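Local coordinates for sorbitol-6-phosphate dehydrogenase (Erwinia amylovora CFBP1430, PDB 5O3Z), which catalyses the NAD-dependent interconversion of sorbitol 6-phosphate and fructose 6-phosphate, as a member of the short-chain dehydrogenase/reductase family, at residues Leu38-Ala43 with Gly61-Ala66; Lys137-Gln142 with Phe240-Lys245; Thr182-Met187 with Thr250-Asn255. One frame throughout, in Å; residues are numbered along the deposited sequence.

Interaction 1 (Leu38-Ala43 with Gly61-Ala66)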
loop_
_atom_site.group_PDB
_atom_site.type_symbol
_atom_site.label_atom_id
_atom_site.label_comp_id
_atom_site.label_asym_id
_atom_site.label_seq_id
_atom_site.Cartn_x
_atom_site.Cartn_y
_atom_site.Cartn_z
ATOM N N LEU A 38 -32.100 5.879 -10.786
ATOM C CA LEU A 38 -32.406 6.238 -12.194
ATOM C C LEU A 38 -33.866 5.808 -12.463
ATOM O O LEU A 38 -34.602 6.531 -13.137
ATOM C CB LEU A 38 -31.424 5.592 -13.177
ATOM C CG LEU A 38 -31.286 6.018 -14.665
ATOM C CD1 LEU A 38 -30.840 7.448 -14.841
ATOM C CD2 LEU A 38 -30.259 5.127 -15.370
ATOM N N ASN A 39 -34.270 4.665 -11.885
ATOM C CA ASN A 39 -35.629 4.162 -11.968
ATOM C C ASN A 39 -36.483 4.639 -10.809
ATOM O O ASN A 39 -36.451 4.045 -9.720
ATOM C CB ASN A 39 -35.647 2.641 -12.034
ATOM C CG ASN A 39 -37.031 2.103 -12.337
ATOM O OD1 ASN A 39 -38.027 2.624 -11.886
ATOM N ND2 ASN A 39 -37.075 1.044 -13.079
ATOM N N GLU A 40 -37.237 5.714 -11.053
ATOM C CA GLU A 40 -37.995 6.397 -10.032
ATOM C C GLU A 40 -39.097 5.519 -9.426
ATOM O O GLU A 40 -39.377 5.626 -8.229
ATOM C CB GLU A 40 -38.631 7.653 -10.585
ATOM C CG GLU A 40 -39.013 8.654 -9.490
ATOM C CD GLU A 40 -39.832 9.831 -10.027
ATOM O OE1 GLU A 40 -39.827 10.086 -11.241
ATOM O OE2 GLU A 40 -40.484 10.531 -9.225
ATOM N N SER A 41 -39.641 4.597 -10.207
ATOM C CA SER A 41 -40.723 3.758 -9.690
ATOM C C SER A 41 -40.129 2.738 -8.683
ATOM O O SER A 41 -40.746 2.502 -7.654
ATOM C CB SER A 41 -41.538 3.076 -10.772
ATOM O OG SER A 41 -40.902 1.921 -11.220
ATOM N N ASN A 42 -38.957 2.172 -9.006
ATOM C CA ASN A 42 -38.186 1.364 -8.073
ATOM C C ASN A 42 -37.890 2.128 -6.828
ATOM O O ASN A 42 -38.133 1.612 -5.737
ATOM C CB ASN A 42 -36.897 0.888 -8.700
ATOM C CG ASN A 42 -37.118 -0.224 -9.653
ATOM O OD1 ASN A 42 -38.260 -0.647 -9.866
ATOM N ND2 ASN A 42 -36.057 -0.692 -10.271
ATOM N N ALA A 43 -37.376 3.345 -6.943
ATOM C CA ALA A 43 -37.141 4.139 -5.765
ATOM C C ALA A 43 -38.416 4.302 -4.895
ATOM O O ALA A 43 -38.371 4.078 -3.661
ATOM C CB ALA A 43 -36.536 5.505 -6.087
ATOM N N GLY A 61 -38.862 8.151 -2.171
ATOM C CA GLY A 61 -38.158 7.786 -3.399
ATOM C C GLY A 61 -37.906 9.023 -4.267
ATOM O O GLY A 61 -38.789 9.911 -4.387
ATOM N N PHE A 62 -36.734 9.084 -4.890
ATOM C CA PHE A 62 -36.350 10.220 -5.765
ATOM C C PHE A 62 -35.708 9.677 -7.027
ATOM O O PHE A 62 -35.088 8.636 -6.979
ATOM C CB PHE A 62 -35.334 11.107 -5.103
ATOM C CG PHE A 62 -35.813 11.747 -3.841
ATOM C CD1 PHE A 62 -35.848 11.003 -2.661
ATOM C CD2 PHE A 62 -36.163 13.085 -3.790
ATOM C CE1 PHE A 62 -36.243 11.575 -1.487
ATOM C CE2 PHE A 62 -36.614 13.652 -2.610
ATOM C CZ PHE A 62 -36.625 12.904 -1.451
ATOM N N LYS A 63 -35.921 10.365 -8.163
ATOM C CA LYS A 63 -35.255 10.070 -9.403
ATOM C C LYS A 63 -33.920 10.809 -9.414
ATOM O O LYS A 63 -33.825 11.976 -9.040
ATOM C CB LYS A 63 -36.100 10.545 -10.598
ATOM C CG LYS A 63 -35.880 9.758 -11.881
ATOM C CD LYS A 63 -34.926 10.461 -12.827
ATOM C CE LYS A 63 -35.080 9.958 -14.269
ATOM N NZ LYS A 63 -34.159 8.814 -14.573
ATOM N N VAL A 64 -32.877 10.109 -9.830
ATOM C CA VAL A 64 -31.597 10.817 -10.130
ATOM C C VAL A 64 -30.763 10.065 -11.185
ATOM O O VAL A 64 -30.777 8.835 -11.270
ATOM C CB VAL A 64 -30.744 11.126 -8.870
ATOM C CG1 VAL A 64 -30.182 9.830 -8.251
ATOM C CG2 VAL A 64 -29.631 12.103 -9.228
ATOM N N ASP A 65 -30.110 10.878 -12.035
ATOM C CA ASP A 65 -29.116 10.416 -12.965
ATOM C C ASP A 65 -27.872 10.982 -12.373
ATOM O O ASP A 65 -27.635 12.218 -12.475
ATOM C CB ASP A 65 -29.382 10.993 -14.380
ATOM C CG ASP A 65 -28.244 10.707 -15.359
ATOM O OD1 ASP A 65 -27.305 9.942 -15.043
ATOM O OD2 ASP A 65 -28.295 11.212 -16.480
ATOM N N ALA A 66 -27.090 10.132 -11.705
ATOM C CA ALA A 66 -25.954 10.680 -10.968
ATOM C C ALA A 66 -24.884 11.271 -11.920
ATOM O O ALA A 66 -24.117 12.096 -11.503
ATOM C CB ALA A 66 -25.338 9.674 -9.970
#
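Leu38 and Val64 bring the two segments together where strand 32-37 has ended and strand 59-63 has just ended too, their CA atoms 5.1 Å apart. The separation shrinks slightly further on, with the CA atoms of Ala43 and Gly61 4.5 Å apart, as the first turn of helix 40-54 settles over the end of the strand. A CA-H...O contact joins Leu38 CA to Val64 O at 3.2 Å. Lys63 supplies the polar link: its chain, bent at chi2 (-99°) and again at chi4, runs alongside Leu38, pointing the same way, and brings NZ to Leu38 O, to which it donates at 2.7 Å, in the carbonyl plane and on a lone pair. Glu40 crosses this lysine at about a right angle, Glu40 CG lying 3.6 Å from Lys63 CB. It meets the aliphatic part of the lysine and makes no salt bridge with the ammonium, for Glu40 OE1 stays 6.7 Å from Lys63 NZ. Next door, Asn39 caps the helix, its OD1 taking Asn42 N from above the carbonyl plane at 3.1 Å as well as the hydroxyl of Ser41. Ala43 CB lies 3.6 Å from Phe62 O. The whole contact belongs to a right-handed beta-alpha-beta unit of the Rossmann fold: Ala43 also rests on Val35 and Asp37 of strand 32-37, while Phe62 turns away to pack on helix 69-83.

Interaction 2 (Lys137-Gln142 with Phe240-Lys245); sequences KGRIIQ and FYASDK
Arg139, at the start of strand 139-145, lies against the end of helix 231-242, and its CA comes within 5.7 Å of Ala242 CA, the closest pair of CA atoms across the two segments. The arginine side chain does most of the bridging. With CG turned beside the backbone N (chi1 -58°) and a second bend at chi2, the chain runs along the helix end, where Arg139 CG lies 3.4 Å from Ala242 O. The guanidinium then meets main-chain carbonyls at its edge. Arg139 NH2 donates to Ser243 O at 2.9 Å with a fairly straight N-H...O angle of 159°; this oxygen is close to the guanidinium plane, whereas the donor sits above the plane of the carbonyl. Arg139 NE makes a weak, strongly bent bond to Tyr241 O at 3.2 Å. A third carbonyl, Gly138 O of the same segment, receives Arg139 NH1 at 3.1 Å, also in the guanidinium plane. Asp244 adds only a distant opposite charge, Asp244 OD1 being 4.0 Å from Arg139 NH2 and well out of the guanidinium plane. Farther along the strand, Ile141 extends CD1 to Ala242 CB, 3.9 Å away. Beyond the helix, Ser243 OG accepts from Lys245 N in an ST turn. Phe240 stacks on Phe240 of the second subunit, and Tyr241 OH is hydrogen-bonded to Tyr241 OH of that subunit. Two sound bonds, to Ser243 O and Gly138 O, and a weak one to Tyr241 O probably fix the guanidinium's rotation, and its positive charge probably complements the carbonyl-rich C-terminal end of the helix.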
loop_
_atom_site.group_PDB
_atom_site.type_symbol
_atom_site.label_atom_id
_atom_site.label_comp_id
_atom_site.label_asym_id
_atom_site.label_seq_id
_atom_site.Cartn_x
_atom_site.Cartn_y
_atom_site.Cartn_z
ATOM N N LYS A 137 -21.830 16.527 11.383
ATOM C CA LYS A 137 -20.593 15.797 11.318
ATOM C C LYS A 137 -20.935 14.575 10.557
ATOM O O LYS A 137 -21.186 13.497 11.144
ATOM C CB LYS A 137 -20.123 15.394 12.695
ATOM C CG LYS A 137 -19.757 16.541 13.611
ATOM C CD LYS A 137 -19.692 15.969 15.035
ATOM C CE LYS A 137 -19.740 17.041 16.097
ATOM N NZ LYS A 137 -18.899 18.216 15.744
ATOM N N GLY A 138 -20.967 14.737 9.240
ATOM C CA GLY A 138 -21.585 13.749 8.351
ATOM C C GLY A 138 -20.643 12.636 7.926
ATOM O O GLY A 138 -19.526 12.593 8.343
ATOM N N ARG A 139 -21.183 11.702 7.152
ATOM C CA ARG A 139 -20.498 10.575 6.599
ATOM C C ARG A 139 -20.754 10.473 5.081
ATOM O O ARG A 139 -21.872 10.733 4.599
ATOM C CB ARG A 139 -21.059 9.379 7.246
ATOM C CG ARG A 139 -20.923 9.407 8.747
ATOM C CD ARG A 139 -19.494 9.188 9.132
ATOM N NE ARG A 139 -19.248 9.016 10.530
ATOM C CZ ARG A 139 -18.837 9.948 11.372
ATOM N NH1 ARG A 139 -18.716 11.222 11.019
ATOM N NH2 ARG A 139 -18.571 9.598 12.653
ATOM N N ILE A 140 -19.733 10.086 4.329
ATOM C CA ILE A 140 -19.871 9.790 2.928
ATOM C C ILE A 140 -19.229 8.427 2.772
ATOM O O ILE A 140 -18.050 8.263 3.141
ATOM C CB ILE A 140 -19.179 10.821 2.035
ATOM C CG1 ILE A 140 -19.818 12.206 2.162
ATOM C CG2 ILE A 140 -19.175 10.339 0.593
ATOM C CD1 ILE A 140 -19.050 13.335 1.501
ATOM N N ILE A 141 -19.971 7.476 2.257
ATOM C CA ILE A 141 -19.425 6.155 2.049
ATOM C C ILE A 141 -19.650 5.762 0.643
ATOM O O ILE A 141 -20.801 5.667 0.202
ATOM C CB ILE A 141 -20.058 5.145 3.016
ATOM C CG1 ILE A 141 -19.524 5.433 4.438
ATOM C CG2 ILE A 141 -19.696 3.721 2.632
ATOM C CD1 ILE A 141 -20.343 4.815 5.546
ATOM N N GLN A 142 -18.561 5.427 -0.074
ATOM C CA GLN A 142 -18.665 4.875 -1.422
ATOM C C GLN A 142 -18.589 3.360 -1.506
ATOM O O GLN A 142 -17.688 2.733 -0.956
ATOM C CB GLN A 142 -17.497 5.409 -2.277
ATOM C CG GLN A 142 -17.665 5.187 -3.784
ATOM C CD GLN A 142 -16.320 5.003 -4.563
ATOM O OE1 GLN A 142 -15.233 4.829 -3.978
ATOM N NE2 GLN A 142 -16.432 4.947 -5.905
ATOM N N PHE A 240 -20.840 0.658 10.753
ATOM C CA PHE A 240 -19.863 0.982 11.736
ATOM C C PHE A 240 -19.216 2.259 11.326
ATOM O O PHE A 240 -19.182 3.223 12.128
ATOM C CB PHE A 240 -18.835 -0.166 11.948
ATOM C CG PHE A 240 -17.710 0.262 12.816
ATOM C CD1 PHE A 240 -17.936 0.549 14.164
ATOM C CD2 PHE A 240 -16.478 0.564 12.278
ATOM C CE1 PHE A 240 -16.923 1.035 14.975
ATOM C CE2 PHE A 240 -15.462 1.042 13.068
ATOM C CZ PHE A 240 -15.682 1.277 14.429
ATOM N N TYR A 241 -18.701 2.342 10.074
ATOM C CA TYR A 241 -18.037 3.605 9.621
ATOM C C TYR A 241 -18.977 4.838 9.522
ATOM O O TYR A 241 -18.570 5.999 9.643
ATOM C CB TYR A 241 -17.120 3.379 8.382
ATOM C CG TYR A 241 -15.856 2.525 8.716
ATOM C CD1 TYR A 241 -14.695 3.129 9.173
ATOM C CD2 TYR A 241 -15.853 1.166 8.612
ATOM C CE1 TYR A 241 -13.562 2.352 9.551
ATOM C CE2 TYR A 241 -14.732 0.406 8.940
ATOM C CZ TYR A 241 -13.600 0.995 9.389
ATOM O OH TYR A 241 -12.456 0.292 9.694
ATOM N N ALA A 242 -20.262 4.580 9.419
ATOM C CA ALA A 242 -21.258 5.688 9.452
ATOM C C ALA A 242 -21.583 6.170 10.870
ATOM O O ALA A 242 -22.099 7.275 11.064
ATOM C CB ALA A 242 -22.535 5.225 8.750
ATOM N N SER A 243 -21.234 5.371 11.882
ATOM C CA SER A 243 -21.585 5.670 13.257
ATOM C C SER A 243 -20.687 6.762 13.860
ATOM O O SER A 243 -19.571 7.025 13.393
ATOM C CB SER A 243 -21.491 4.379 14.087
ATOM O OG SER A 243 -20.170 4.241 14.616
ATOM N N ASP A 244 -21.101 7.342 14.979
ATOM C CA ASP A 244 -20.202 8.241 15.739
ATOM C C ASP A 244 -19.043 7.491 16.399
ATOM O O ASP A 244 -18.087 8.107 16.849
ATOM C CB ASP A 244 -21.003 9.062 16.757
ATOM C CG ASP A 244 -22.054 9.982 16.064
ATOM O OD1 ASP A 244 -21.743 10.523 14.971
ATOM O OD2 ASP A 244 -23.197 10.156 16.579
ATOM N N LYS A 245 -19.102 6.168 16.413
ATOM C CA LYS A 245 -17.982 5.351 16.986
ATOM C C LYS A 245 -16.657 5.361 16.144
ATOM O O LYS A 245 -15.571 5.146 16.697
ATOM C CB LYS A 245 -18.449 3.912 17.209
ATOM C CG LYS A 245 -19.479 3.777 18.323
ATOM C CD LYS A 245 -20.303 2.506 18.154
ATOM C CE LYS A 245 -20.991 2.185 19.465
ATOM N NZ LYS A 245 -21.705 0.886 19.511
#

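Interaction 3 (Thr182-Met187 with Thr250-Asn255); sequences TVHSLM and TGQSIN
The last two strands of the parallel Rossmann sheet, 182-188 and 253-256, meet here, with Ser185, Leu186 and Met187 paired to Ser253, Ile254 and Asn255; the short segments cross at -28°. Their ladder is regular: Ser185 N donates to Gln252 O, Ile254 N to Ser185 O and Met187 N to Ile254 O, each at 2.8 Å. Ahead of the paired region, side chains replace part of the ladder. Thr250, its OG1 placed anti to the backbone N (chi1 -170°), offers that oxygen to Val183 N at 3.2 Å, and CB of Thr182 packs against it. Gly251, whose phi is positive, gives its N-H to Val183 O at 2.7 Å. His184 ND1 then accepts from Gln252 N at 3.3 Å, with the donor tilted 26° from the ring plane, while His184 CE1 comes close to Thr250 CA and the imidazole flanks the CB and CG of Gln252. Tyr241 meets this ring edge-to-face. On one face of the sheet Leu186 CD2 touches Ile254 CB at 3.9 Å, both packed on helix 231-242; on the other Met187, bent at chi2 and chi3, lays SD against Ser253. Asn255 OD1 receives Gln252 NE2 of the second subunit, but Asn255 ND2, buried by the contact, has no partner in the model. A seventh strand closing the sheet at a subunit interface is characteristic of short-chain dehydrogenases.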
loop_
_atom_site.group_PDB
_atom_site.type_symbol
_atom_site.label_atom_id
_atom_site.label_comp_id
_atom_site.label_asym_id
_atom_site.label_seq_id
_atom_site.Cartn_x
_atom_site.Cartn_y
_atom_site.Cartn_z
ATOM N N THR A 182 -16.396 12.625 7.724
ATOM C CA THR A 182 -15.530 11.560 7.262
ATOM C C THR A 182 -16.036 10.888 5.952
ATOM O O THR A 182 -17.217 10.860 5.660
ATOM C CB THR A 182 -15.360 10.471 8.325
ATOM O OG1 THR A 182 -16.550 9.703 8.439
ATOM C CG2 THR A 182 -14.980 11.020 9.631
ATOM N N VAL A 183 -15.101 10.274 5.212
ATOM C CA VAL A 183 -15.304 9.752 3.858
ATOM C C VAL A 183 -14.486 8.471 3.751
ATOM O O VAL A 183 -13.268 8.506 4.062
ATOM C CB VAL A 183 -14.751 10.744 2.837
ATOM C CG1 VAL A 183 -15.181 10.344 1.379
ATOM C CG2 VAL A 183 -15.157 12.179 3.177
ATOM N N HIS A 184 -15.122 7.402 3.327
ATOM C CA HIS A 184 -14.547 6.067 3.112
ATOM C C HIS A 184 -14.998 5.430 1.864
ATOM O O HIS A 184 -16.102 5.716 1.377
ATOM C CB HIS A 184 -14.933 5.126 4.238
ATOM C CG HIS A 184 -14.521 5.601 5.584
ATOM N ND1 HIS A 184 -13.183 5.638 5.969
ATOM C CD2 HIS A 184 -15.241 6.118 6.619
ATOM C CE1 HIS A 184 -13.102 6.191 7.174
ATOM N NE2 HIS A 184 -14.340 6.482 7.603
ATOM N N SER A 185 -14.159 4.528 1.337
ATOM C CA SER A 185 -14.518 3.681 0.244
ATOM C C SER A 185 -14.479 2.253 0.765
ATOM O O SER A 185 -13.511 1.838 1.478
ATOM C CB SER A 185 -13.548 3.902 -0.927
ATOM O OG SER A 185 -13.838 5.107 -1.640
ATOM N N LEU A 186 -15.505 1.484 0.432
ATOM C CA LEU A 186 -15.594 0.103 0.867
ATOM C C LEU A 186 -15.211 -0.790 -0.236
ATOM O O LEU A 186 -15.866 -0.795 -1.267
ATOM C CB LEU A 186 -17.035 -0.271 1.332
ATOM C CG LEU A 186 -17.677 0.484 2.475
ATOM C CD1 LEU A 186 -18.931 -0.261 2.997
ATOM C CD2 LEU A 186 -16.654 0.747 3.603
ATOM N N MET A 187 -14.131 -1.565 -0.061
ATOM C CA MET A 187 -13.625 -2.339 -1.131
ATOM C C MET A 187 -14.197 -3.723 -1.092
ATOM O O MET A 187 -13.661 -4.641 -0.487
ATOM C CB MET A 187 -12.062 -2.275 -1.149
ATOM C CG MET A 187 -11.490 -0.955 -0.638
ATOM S SD MET A 187 -11.945 0.488 -1.643
ATOM C CE MET A 187 -11.018 0.174 -3.172
ATOM N N THR A 250 -10.845 8.471 8.986
ATOM C CA THR A 250 -11.334 9.055 7.697
ATOM C C THR A 250 -10.358 8.854 6.542
ATOM O O THR A 250 -9.154 8.655 6.734
ATOM C CB THR A 250 -11.651 10.574 7.838
ATOM O OG1 THR A 250 -12.341 11.050 6.648
ATOM C CG2 THR A 250 -10.425 11.318 7.925
ATOM N N GLY A 251 -10.916 8.869 5.333
ATOM C CA GLY A 251 -10.169 8.644 4.122
ATOM C C GLY A 251 -9.798 7.218 3.767
ATOM O O GLY A 251 -8.923 7.010 2.954
ATOM N N GLN A 252 -10.398 6.274 4.397
ATOM C CA GLN A 252 -10.008 4.888 4.291
ATOM C C GLN A 252 -10.572 4.038 3.114
ATOM O O GLN A 252 -11.663 4.273 2.588
ATOM C CB GLN A 252 -10.256 4.176 5.638
ATOM C CG GLN A 252 -9.625 4.806 6.862
ATOM C CD GLN A 252 -8.135 4.957 6.776
ATOM O OE1 GLN A 252 -7.399 3.989 6.521
ATOM N NE2 GLN A 252 -7.658 6.170 6.975
ATOM N N SER A 253 -9.763 3.105 2.643
ATOM C CA SER A 253 -10.212 2.041 1.766
ATOM C C SER A 253 -10.358 0.863 2.651
ATOM O O SER A 253 -9.348 0.305 3.090
ATOM C CB SER A 253 -9.186 1.786 0.663
ATOM O OG SER A 253 -8.910 2.958 -0.095
ATOM N N ILE A 254 -11.599 0.490 2.993
ATOM C CA ILE A 254 -11.865 -0.556 3.972
ATOM C C ILE A 254 -12.135 -1.862 3.237
ATOM O O ILE A 254 -13.078 -1.978 2.491
ATOM C CB ILE A 254 -13.092 -0.172 4.811
ATOM C CG1 ILE A 254 -12.882 1.083 5.607
ATOM C CG2 ILE A 254 -13.472 -1.287 5.718
ATOM C CD1 ILE A 254 -11.583 1.220 6.443
ATOM N N ASN A 255 -11.270 -2.857 3.378
ATOM C CA ASN A 255 -11.473 -4.074 2.673
ATOM C C ASN A 255 -12.580 -4.896 3.290
ATOM O O ASN A 255 -12.663 -5.010 4.531
ATOM C CB ASN A 255 -10.174 -4.896 2.667
ATOM C CG ASN A 255 -9.069 -4.210 1.916
ATOM O OD1 ASN A 255 -7.924 -4.077 2.396
ATOM N ND2 ASN A 255 -9.388 -3.747 0.790
#

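In the fold
All three contacts draw on one parallel sheet, but at different depths. Interaction 1 is partly exposed and short in sequence span, completing a beta-alpha-beta unit at the opposite margin from interaction 3, with centres about 25 Å apart. Interactions 2 and 3 are buried, have centres about 10 Å apart, and share an interface with the second subunit. They also touch directly: Gln142 OE1 probably bonds to Ser185 OG at 2.7 Å across neighbouring strands. Their chemistry follows place. A lysine donates to a loop carbonyl near solvent in interaction 1, an arginine collects carbonyls at a helix end in interaction 2, and main-chain ladder bonds dominate interaction 3.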